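Local coordinates for single-stranded DNA-binding protein (Thermoanaerobacter tengcongensis, PDB 4GS3) that probably binds single-stranded DNA, this chain being its N-terminal oligonucleotide/oligosaccharide-binding (OB) domain, at residues H28-Y31 against G32-F35; M64-E67 against V68-V72; V42-L45 against S46-D50. All coordinates share one frame; numbering follows the deposited sequence.

Interaction 1: H28-Y31 against G32-F35; sequences HELY and GEKF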
ATOM      1  N   HIS A  28      -6.821 -11.691   3.115  1.00 37.28           N
ATOM      2  CA  HIS A  28      -7.107 -12.817   3.996  1.00 40.80           C
ATOM      3  C   HIS A  28      -6.361 -12.598   5.299  1.00 39.57           C
ATOM      4  O   HIS A  28      -5.836 -11.499   5.566  1.00 37.64           O
ATOM      5  CB  HIS A  28      -6.723 -14.128   3.305  1.00 42.90           C
ATOM      6  CG  HIS A  28      -5.232 -14.156   3.178  1.00 48.38           C
ATOM      7  ND1 HIS A  28      -4.572 -13.095   2.633  1.00 50.93           N
ATOM      8  CD2 HIS A  28      -4.302 -15.071   3.513  1.00 50.40           C
ATOM      9  CE1 HIS A  28      -3.283 -13.351   2.631  1.00 52.62           C
ATOM     10  NE2 HIS A  28      -3.071 -14.541   3.164  1.00 51.84           N
ATOM     11  N   GLU A  29      -6.348 -13.656   6.107  1.00 37.88           N
ATOM     12  CA  GLU A  29      -5.841 -13.508   7.451  1.00 36.04           C
ATOM     13  C   GLU A  29      -4.668 -14.412   7.733  1.00 35.48           C
ATOM     14  O   GLU A  29      -4.492 -15.462   7.148  1.00 44.87           O
ATOM     15  CB  GLU A  29      -6.842 -13.947   8.516  1.00 39.00           C
ATOM     16  CG  GLU A  29      -7.981 -12.975   8.794  1.00 44.75           C
ATOM     17  CD  GLU A  29      -8.994 -13.641   9.712  1.00 48.43           C
ATOM     18  OE1 GLU A  29      -9.872 -12.901  10.202  1.00 51.94           O
ATOM     19  OE2 GLU A  29      -8.840 -14.878   9.882  1.00 51.54           O
ATOM     20  N   LEU A  30      -3.960 -13.922   8.722  1.00 30.32           N
ATOM     21  CA  LEU A  30      -2.844 -14.706   9.205  1.00 32.60           C
ATOM     22  C   LEU A  30      -3.053 -14.948  10.670  1.00 27.25           C
ATOM     23  O   LEU A  30      -2.767 -13.959  11.313  1.00 26.86           O
ATOM     24  CB  LEU A  30      -1.516 -13.905   9.141  1.00 38.34           C
ATOM     25  CG  LEU A  30      -0.431 -14.659   9.924  1.00 43.79           C
ATOM     26  CD1 LEU A  30      -0.067 -15.874   9.067  1.00 42.17           C
ATOM     27  CD2 LEU A  30       0.752 -13.816  10.333  1.00 50.34           C
ATOM     28  N   TYR A  31      -3.419 -16.142  11.089  1.00 23.06           N
ATOM     29  CA  TYR A  31      -3.653 -16.322  12.505  1.00 19.07           C
ATOM     30  C   TYR A  31      -4.477 -15.201  13.095  1.00 17.25           C
ATOM     31  O   TYR A  31      -4.181 -14.620  14.155  1.00 17.39           O
ATOM     32  CB  TYR A  31      -2.268 -16.532  13.204  1.00 18.58           C
ATOM     33  CG  TYR A  31      -1.594 -17.757  12.639  1.00 19.19           C
ATOM     34  CD1 TYR A  31      -0.588 -17.718  11.700  1.00 21.39           C
ATOM     35  CD2 TYR A  31      -1.943 -19.040  13.040  1.00 22.82           C
ATOM     36  CE1 TYR A  31       0.015 -18.838  11.179  1.00 23.86           C
ATOM     37  CE2 TYR A  31      -1.378 -20.208  12.549  1.00 25.43           C
ATOM     38  CZ  TYR A  31      -0.373 -20.080  11.602  1.00 26.53           C
ATOM     39  OH  TYR A  31       0.266 -21.176  11.068  1.00 34.39           O
ATOM     40  N   GLY A  32      -5.522 -14.811  12.364  1.00 18.06           N
ATOM     41  CA  GLY A  32      -6.444 -13.780  12.792  1.00 17.97           C
ATOM     42  C   GLY A  32      -6.081 -12.346  12.420  1.00 17.77           C
ATOM     43  O   GLY A  32      -6.975 -11.490  12.427  1.00 18.62           O
ATOM     44  N   GLU A  33      -4.838 -12.051  12.101  1.00 17.65           N
ATOM     45  CA  GLU A  33      -4.459 -10.725  11.579  1.00 18.20           C
ATOM     46  C   GLU A  33      -4.997 -10.513  10.180  1.00 18.57           C
ATOM     47  O   GLU A  33      -4.791 -11.313   9.289  1.00 21.32           O
ATOM     48  CB  GLU A  33      -2.906 -10.632  11.630  1.00 20.77           C
ATOM     49  CG  GLU A  33      -2.387  -9.243  11.216  1.00 23.18           C
ATOM     50  CD  GLU A  33      -0.895  -9.055  11.279  1.00 25.80           C
ATOM     51  OE1 GLU A  33      -0.123 -10.000  11.651  1.00 30.37           O
ATOM     52  OE2 GLU A  33      -0.337  -7.966  11.016  1.00 27.04           O
ATOM     53  N   LYS A  34      -5.669  -9.412   9.919  1.00 18.34           N
ATOM     54  CA  LYS A  34      -6.325  -9.096   8.649  1.00 18.23           C
ATOM     55  C   LYS A  34      -5.374  -8.260   7.770  1.00 16.93           C
ATOM     56  O   LYS A  34      -4.791  -7.272   8.231  1.00 19.05           O
ATOM     57  CB  LYS A  34      -7.616  -8.332   8.861  1.00 21.36           C
ATOM     58  CG  LYS A  34      -8.664  -9.035   9.722  1.00 27.24           C
ATOM     59  CD  LYS A  34      -9.795  -8.062  10.075  1.00 34.64           C
ATOM     60  CE  LYS A  34     -11.101  -8.751  10.470  1.00 38.94           C
ATOM     61  NZ  LYS A  34     -10.993  -9.388  11.817  1.00 44.71           N
ATOM     62  N   PHE A  35      -5.233  -8.660   6.520  1.00 16.55           N
ATOM     63  CA  PHE A  35      -4.474  -7.985   5.515  1.00 15.48           C
ATOM     64  C   PHE A  35      -5.406  -7.519   4.384  1.00 15.33           C
ATOM     65  O   PHE A  35      -6.372  -8.187   4.007  1.00 20.14           O
ATOM     66  CB  PHE A  35      -3.318  -8.854   4.970  1.00 18.74           C
ATOM     67  CG  PHE A  35      -2.232  -9.067   6.012  1.00 19.48           C
ATOM     68  CD1 PHE A  35      -2.419 -10.055   6.982  1.00 22.88           C
ATOM     69  CD2 PHE A  35      -1.093  -8.284   6.013  1.00 21.00           C
ATOM     70  CE1 PHE A  35      -1.443 -10.253   7.931  1.00 26.49           C
ATOM     71  CE2 PHE A  35      -0.139  -8.503   6.985  1.00 23.89           C
ATOM     72  CZ  PHE A  35      -0.321  -9.459   7.950  1.00 27.61           C
TER
HETATM   73  O   HOH W   1      -6.548 -16.513  10.419  1.00 32.27           O
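E29 and K34 are a non-hydrogen-bonded pair near the tip of the hairpin, their side chains lying alongside one another and pointing the same way. E29 runs out fully extended past CG, and its OE1 stays 4.0 Å from K34 NZ, a pairing of opposite charges too long for a salt bridge. The other oxygen, E29 OE2, accepts a 2.9 Å bond from a water that in turn takes the amide hydrogen of G32 N at 2.8 Å, so this one water bridges the carboxylate to the turn. A CA-H...O contact from E29 CA to E33 O (3.0 Å) adds to the strand pairing.

On the opposite face of the sheet from E29 and K34 stand L30, E33 and F35. L30 has CG opposite its backbone N and beside its carbonyl carbon (chi1 168°), which sends CD2 to within 4.1 Å of E33 OE1, while its CB packs obliquely against the F35 ring, 3.8 Å from CE1. The L30 and E33 side chains slant across each other, and the extended E33 chain carries OE2 to a hydrogen bond with S57. L30 N donates to E33 O (2.8 Å) on a lone pair, and E33 N returns a bond to L30 O (2.9 Å). With Y31 and G32 both in left-handed backbone conformations, this is a two-residue beta hairpin closed by a type I' turn.

Interaction 2: M64-E67 against V68-V72; sequences MNLE and VGTRV
Two flat groups meet T70, the carbonyl of E67 and the carboxamide of N65. The E67 carbonyl takes both polar hydrogens of T70 at moderate tilts from its plane: T70 OG1 donates to E67 O at 2.7 Å, tilted 18° from that plane, and T70 N reaches E67 O at 3.0 Å with a tilt of 25°. The N65 carboxamide is used differently. E67 N lies well above its plane and donates to N65 OD1 at 3.0 Å, which makes an Asx turn, while T70 OG1 passes that same OD1 at 3.6 Å without bonding to it.

T70 can grip one oxygen twice because its OG1 stands beside its own backbone N (chi1 -58°), bringing both donors to the same acceptor. Its methyl then faces the preceding loop, with CG2 3.6 Å from N65 O and a little farther from L66 CD2. L66 crosses both T70 and V72 at roughly a right angle, and its CD2 touches V72 CG1 at 3.9 Å. L66 also packs on L24 and F61, and T70 touches V104 of strand 93-105. Replacing T70 with an alanine would probably leave E67 O with the backbone amide as its one donor within the turn, and open a gap beside L66 CD2.

G69 adopts backbone angles at which a CB would jam against the carbonyl of V68. Glycine at this third position, with the T70 N to E67 O bond, marks a type II beta turn that leads the loop into strand 71-82.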
ATOM      1  N   MET A  64      -6.311   5.475  11.189  1.00 40.59           N
ATOM      2  CA  MET A  64      -6.510   6.309  10.001  1.00 37.35           C
ATOM      3  C   MET A  64      -7.523   5.652   9.080  1.00 33.70           C
ATOM      4  O   MET A  64      -7.857   4.471   9.107  1.00 40.77           O
ATOM      5  CB  MET A  64      -5.188   6.581   9.329  1.00 40.93           C
ATOM      6  CG  MET A  64      -4.451   5.545   8.523  1.00 43.98           C
ATOM      7  SD  MET A  64      -2.750   5.154   9.061  1.00 80.99           S
ATOM      8  CE  MET A  64      -2.023   6.760   9.197  1.00 40.24           C
ATOM      9  N   ASN A  65      -7.999   6.526   8.211  1.00 28.68           N
ATOM     10  CA  ASN A  65      -8.941   6.138   7.171  1.00 31.31           C
ATOM     11  C   ASN A  65      -8.095   6.133   5.908  1.00 27.88           C
ATOM     12  O   ASN A  65      -7.338   7.098   5.644  1.00 28.65           O
ATOM     13  CB  ASN A  65     -10.178   7.059   7.192  1.00 35.31           C
ATOM     14  CG  ASN A  65     -10.824   7.183   5.818  1.00 41.19           C
ATOM     15  OD1 ASN A  65     -10.243   7.701   4.849  1.00 44.81           O
ATOM     16  ND2 ASN A  65     -12.064   6.696   5.785  1.00 51.69           N
ATOM     17  N   LEU A  66      -8.214   5.035   5.166  1.00 24.69           N
ATOM     18  CA  LEU A  66      -7.663   4.928   3.829  1.00 19.90           C
ATOM     19  C   LEU A  66      -8.732   4.810   2.727  1.00 18.87           C
ATOM     20  O   LEU A  66      -8.606   3.961   1.827  1.00 20.40           O
ATOM     21  CB  LEU A  66      -6.687   3.742   3.837  1.00 19.92           C
ATOM     22  CG  LEU A  66      -5.541   3.890   4.851  1.00 20.64           C
ATOM     23  CD1 LEU A  66      -4.718   2.586   4.806  1.00 24.24           C
ATOM     24  CD2 LEU A  66      -4.698   5.118   4.589  1.00 23.44           C
ATOM     25  N   GLU A  67      -9.692   5.707   2.692  1.00 19.86           N
ATOM     26  CA  GLU A  67     -10.650   5.758   1.603  1.00 20.24           C
ATOM     27  C   GLU A  67      -9.948   6.163   0.285  1.00 16.98           C
ATOM     28  O   GLU A  67      -8.900   6.826   0.276  1.00 16.91           O
ATOM     29  CB  GLU A  67     -11.817   6.673   1.860  1.00 27.47           C
ATOM     30  CG  GLU A  67     -13.103   5.952   2.369  1.00 38.98           C
ATOM     31  CD  GLU A  67     -14.384   6.741   2.268  1.00 42.08           C
ATOM     32  OE1 GLU A  67     -15.501   6.415   2.750  1.00 49.67           O
ATOM     33  OE2 GLU A  67     -14.288   7.838   1.627  1.00 50.62           O
ATOM     34  N   VAL A  68     -10.520   5.798  -0.821  1.00 16.50           N
ATOM     35  CA  VAL A  68     -10.060   6.244  -2.147  1.00 15.54           C
ATOM     36  C   VAL A  68      -9.890   7.736  -2.159  1.00 15.08           C
ATOM     37  O   VAL A  68     -10.790   8.437  -1.645  1.00 18.75           O
ATOM     38  CB  VAL A  68     -10.970   5.746  -3.261  1.00 16.80           C
ATOM     39  CG1 VAL A  68     -10.598   6.425  -4.562  1.00 19.23           C
ATOM     40  CG2 VAL A  68     -10.859   4.237  -3.327  1.00 20.72           C
ATOM     41  N   GLY A  69      -8.741   8.233  -2.649  1.00 14.64           N
ATOM     42  CA  GLY A  69      -8.398   9.604  -2.698  1.00 14.93           C
ATOM     43  C   GLY A  69      -7.502  10.069  -1.564  1.00 14.13           C
ATOM     44  O   GLY A  69      -6.949  11.129  -1.649  1.00 16.84           O
ATOM     45  N   THR A  70      -7.368   9.244  -0.527  1.00 13.53           N
ATOM     46  CA  THR A  70      -6.479   9.601   0.593  1.00 13.06           C
ATOM     47  C   THR A  70      -5.039   9.642   0.104  1.00 11.74           C
ATOM     48  O   THR A  70      -4.602   8.729  -0.608  1.00 12.14           O
ATOM     49  CB  THR A  70      -6.607   8.537   1.715  1.00 13.26           C
ATOM     50  OG1 THR A  70      -7.950   8.463   2.150  1.00 15.83           O
ATOM     51  CG2 THR A  70      -5.718   8.816   2.911  1.00 14.94           C
ATOM     52  N   ARG A  71      -4.289  10.662   0.509  1.00 12.13           N
ATOM     53  CA  ARG A  71      -2.878  10.779   0.147  1.00 11.19           C
ATOM     54  C   ARG A  71      -2.048  10.226   1.299  1.00 10.51           C
ATOM     55  O   ARG A  71      -2.304  10.534   2.450  1.00 10.77           O
ATOM     56  CB  ARG A  71      -2.538  12.235  -0.113  1.00 12.37           C
ATOM     57  CG  ARG A  71      -1.202  12.393  -0.768  1.00 12.81           C
ATOM     58  CD  ARG A  71      -0.962  13.855  -0.998  1.00 15.75           C
ATOM     59  NE  ARG A  71       0.243  14.075  -1.748  1.00 15.86           N
ATOM     60  CZ  ARG A  71       1.039  15.132  -1.606  1.00 16.18           C
ATOM     61  NH1 ARG A  71       0.855  16.080  -0.702  1.00 18.33           N
ATOM     62  NH2 ARG A  71       2.072  15.217  -2.411  1.00 19.16           N
ATOM     63  N   VAL A  72      -1.030   9.442   0.941  1.00 10.46           N
ATOM     64  CA  VAL A  72      -0.228   8.732   1.926  1.00  9.97           C
ATOM     65  C   VAL A  72       1.233   8.729   1.487  1.00 10.07           C
ATOM     66  O   VAL A  72       1.566   8.779   0.314  1.00 11.53           O
ATOM     67  CB  VAL A  72      -0.716   7.301   2.137  1.00 11.60           C
ATOM     68  CG1 VAL A  72      -2.098   7.249   2.700  1.00 14.15           C
ATOM     69  CG2 VAL A  72      -0.654   6.474   0.853  1.00 13.04           C
TER

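Interaction 3: V42-L45 against S46-D50; sequences VPRL and SETKD
Extended from CG to NE, with CG beside its backbone N (chi1 -61°), R44 reaches across the hairpin to D50, whose own CG stands in the same relation to its backbone (chi1 -67°). The two side chains cross at about a right angle, at the end of the beta hairpin formed by strands 33-43 and 49-57. The guanidinium grips the carboxylate side-on: R44 NE donates to D50 OD2 at 2.8 Å and R44 NH2 to D50 OD1 at the same distance. Both oxygens lie close to the guanidinium plane, both are met on their syn sides, and the planes of the two groups differ by 27°. The T48 methyl rests over one guanidinium face, CG2 3.9 Å from R44 CZ and offset toward the rim, while the two bonds to D50 fix how the group is turned.

The turn itself is type I, from R44 to E47, closed by E47 N to R44 O. R44 N bonds to T48 O at 2.8 Å, so R44 faces both E47 and T48 as in a G1 beta bulge, with E47 in the left-handed position usually held by glycine. S46 OG accepts from T48 N, an ST turn, and K49 folds back to give its NZ to E47 O at 2.9 Å.

Away from the turn, V42 and D50 form a hydrogen-bonded pair. A water bridges the pair, donating to V42 O at 3.0 Å and to D50 OD2 at 2.7 Å.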
ATOM      1  N   VAL A  42       0.776   6.937  -8.130  1.00 10.07           N
ATOM      2  CA  VAL A  42       1.939   7.728  -7.839  1.00 10.36           C
ATOM      3  C   VAL A  42       2.340   8.515  -9.072  1.00 11.15           C
ATOM      4  O   VAL A  42       2.717   7.920 -10.083  1.00 12.23           O
ATOM      5  CB  VAL A  42       3.146   6.856  -7.354  1.00 11.09           C
ATOM      6  CG1 VAL A  42       4.338   7.703  -7.007  1.00 13.15           C
ATOM      7  CG2 VAL A  42       2.698   6.032  -6.137  1.00 12.71           C
ATOM      8  N   PRO A  43       2.266   9.862  -9.027  1.00 12.97           N
ATOM      9  CA  PRO A  43       2.564  10.624 -10.243  1.00 13.95           C
ATOM     10  C   PRO A  43       4.049  10.774 -10.520  1.00 15.40           C
ATOM     11  O   PRO A  43       4.830  11.030  -9.622  1.00 18.86           O
ATOM     12  CB  PRO A  43       1.920  11.974  -9.888  1.00 16.84           C
ATOM     13  CG  PRO A  43       2.076  12.096  -8.374  1.00 17.81           C
ATOM     14  CD  PRO A  43       1.856  10.690  -7.876  1.00 14.44           C
ATOM     15  N   ARG A  44       4.460  10.629 -11.780  1.00 16.11           N
ATOM     16  CA  ARG A  44       5.787  10.969 -12.220  1.00 17.64           C
ATOM     17  C   ARG A  44       5.904  12.466 -12.475  1.00 20.30           C
ATOM     18  O   ARG A  44       4.898  13.187 -12.607  1.00 23.58           O
ATOM     19  CB  ARG A  44       6.133  10.239 -13.501  1.00 17.67           C
ATOM     20  CG  ARG A  44       6.123   8.731 -13.367  1.00 17.38           C
ATOM     21  CD  ARG A  44       6.736   8.054 -14.607  1.00 18.19           C
ATOM     22  NE  ARG A  44       6.382   6.663 -14.669  1.00 16.60           N
ATOM     23  CZ  ARG A  44       6.523   5.866 -15.711  1.00 15.42           C
ATOM     24  NH1 ARG A  44       7.048   6.287 -16.856  1.00 18.18           N
ATOM     25  NH2 ARG A  44       6.154   4.602 -15.661  1.00 16.42           N
ATOM     26  N   LEU A  45       7.122  12.984 -12.550  1.00 25.77           N
ATOM     27  CA  LEU A  45       7.333  14.403 -12.905  1.00 29.96           C
ATOM     28  C   LEU A  45       6.571  14.794 -14.159  1.00 31.05           C
ATOM     29  O   LEU A  45       6.015  15.890 -14.211  1.00 35.84           O
ATOM     30  CB  LEU A  45       8.819  14.692 -13.115  1.00 37.15           C
ATOM     31  CG  LEU A  45       9.285  16.112 -13.340  1.00 39.93           C
ATOM     32  CD1 LEU A  45       9.202  17.008 -12.100  1.00 46.83           C
ATOM     33  CD2 LEU A  45      10.729  16.123 -13.834  1.00 43.48           C
ATOM     34  N   SER A  46       6.542  13.873 -15.119  1.00 30.88           N
ATOM     35  CA  SER A  46       5.879  14.103 -16.393  1.00 31.74           C
ATOM     36  C   SER A  46       4.351  14.134 -16.256  1.00 32.31           C
ATOM     37  O   SER A  46       3.676  14.518 -17.199  1.00 39.10           O
ATOM     38  CB  SER A  46       6.154  12.979 -17.395  1.00 32.77           C
ATOM     39  OG  SER A  46       5.651  11.759 -16.866  1.00 28.97           O
ATOM     40  N   GLU A  47       3.876  13.684 -15.120  1.00 32.08           N
ATOM     41  CA  GLU A  47       2.485  13.534 -14.726  1.00 33.28           C
ATOM     42  C   GLU A  47       1.885  12.219 -15.265  1.00 30.54           C
ATOM     43  O   GLU A  47       0.771  11.827 -14.912  1.00 35.48           O
ATOM     44  CB  GLU A  47       1.684  14.798 -15.036  1.00 40.33           C
ATOM     45  CG  GLU A  47       2.059  16.054 -14.244  1.00 44.02           C
ATOM     46  CD  GLU A  47       2.052  16.003 -12.725  1.00 47.19           C
ATOM     47  OE1 GLU A  47       2.063  14.964 -12.018  1.00 56.40           O
ATOM     48  OE2 GLU A  47       2.047  17.105 -12.080  1.00 53.29           O
ATOM     49  N   THR A  48       2.584  11.383 -16.059  1.00 27.48           N
ATOM     50  CA  THR A  48       2.231   9.980 -16.224  1.00 22.57           C
ATOM     51  C   THR A  48       2.096   9.373 -14.812  1.00 18.57           C
ATOM     52  O   THR A  48       2.839   9.748 -13.928  1.00 21.27           O
ATOM     53  CB  THR A  48       3.321   9.252 -17.034  1.00 24.43           C
ATOM     54  OG1 THR A  48       3.107   9.572 -18.426  1.00 31.19           O
ATOM     55  CG2 THR A  48       3.347   7.748 -16.907  1.00 25.56           C
ATOM     56  N   LYS A  49       1.169   8.450 -14.585  1.00 15.10           N
ATOM     57  CA  LYS A  49       1.003   7.810 -13.296  1.00 13.71           C
ATOM     58  C   LYS A  49       1.495   6.383 -13.318  1.00 13.39           C
ATOM     59  O   LYS A  49       1.313   5.671 -14.301  1.00 15.93           O
ATOM     60  CB  LYS A  49      -0.473   7.760 -12.878  1.00 17.25           C
ATOM     61  CG  LYS A  49      -1.207   9.078 -13.012  1.00 22.05           C
ATOM     62  CD  LYS A  49      -0.700  10.119 -12.079  1.00 25.99           C
ATOM     63  CE  LYS A  49      -1.697  11.272 -11.973  1.00 28.99           C
ATOM     64  NZ  LYS A  49      -1.569  12.111 -13.204  1.00 32.97           N
ATOM     65  N   ASP A  50       2.053   5.950 -12.191  1.00 11.55           N
ATOM     66  CA  ASP A  50       2.262   4.537 -11.881  1.00 10.68           C
ATOM     67  C   ASP A  50       1.190   4.051 -10.941  1.00 10.12           C
ATOM     68  O   ASP A  50       0.789   4.786 -10.033  1.00 11.93           O
ATOM     69  CB  ASP A  50       3.664   4.324 -11.305  1.00 11.39           C
ATOM     70  CG  ASP A  50       4.721   4.587 -12.361  1.00 12.09           C
ATOM     71  OD1 ASP A  50       4.754   3.808 -13.345  1.00 13.25           O
ATOM     72  OD2 ASP A  50       5.518   5.556 -12.224  1.00 13.71           O
TER
HETATM   73  O   HOH W   2       5.626   7.180 -10.109  1.00 12.74           O

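How the interactions relate
From the N terminus, interaction 1 comes first, closing the hairpin between strands 25-30 and 33-43. Strand 33-43 then runs through to interaction 3, which closes the next hairpin, with strand 49-57; their centres are about 33 Å apart, on opposite sides of the chain's centre. After strand 49-57 the chain passes through a loop to interaction 2. The three follow in series, none nested in or crossing another, and no two touch. All reach one curved sheet: interactions 1 and 3 lie at opposite ends of the shared strand 33-43, while interaction 2 turns the chain into strand 71-82, which pairs with 14-20 and 93-105.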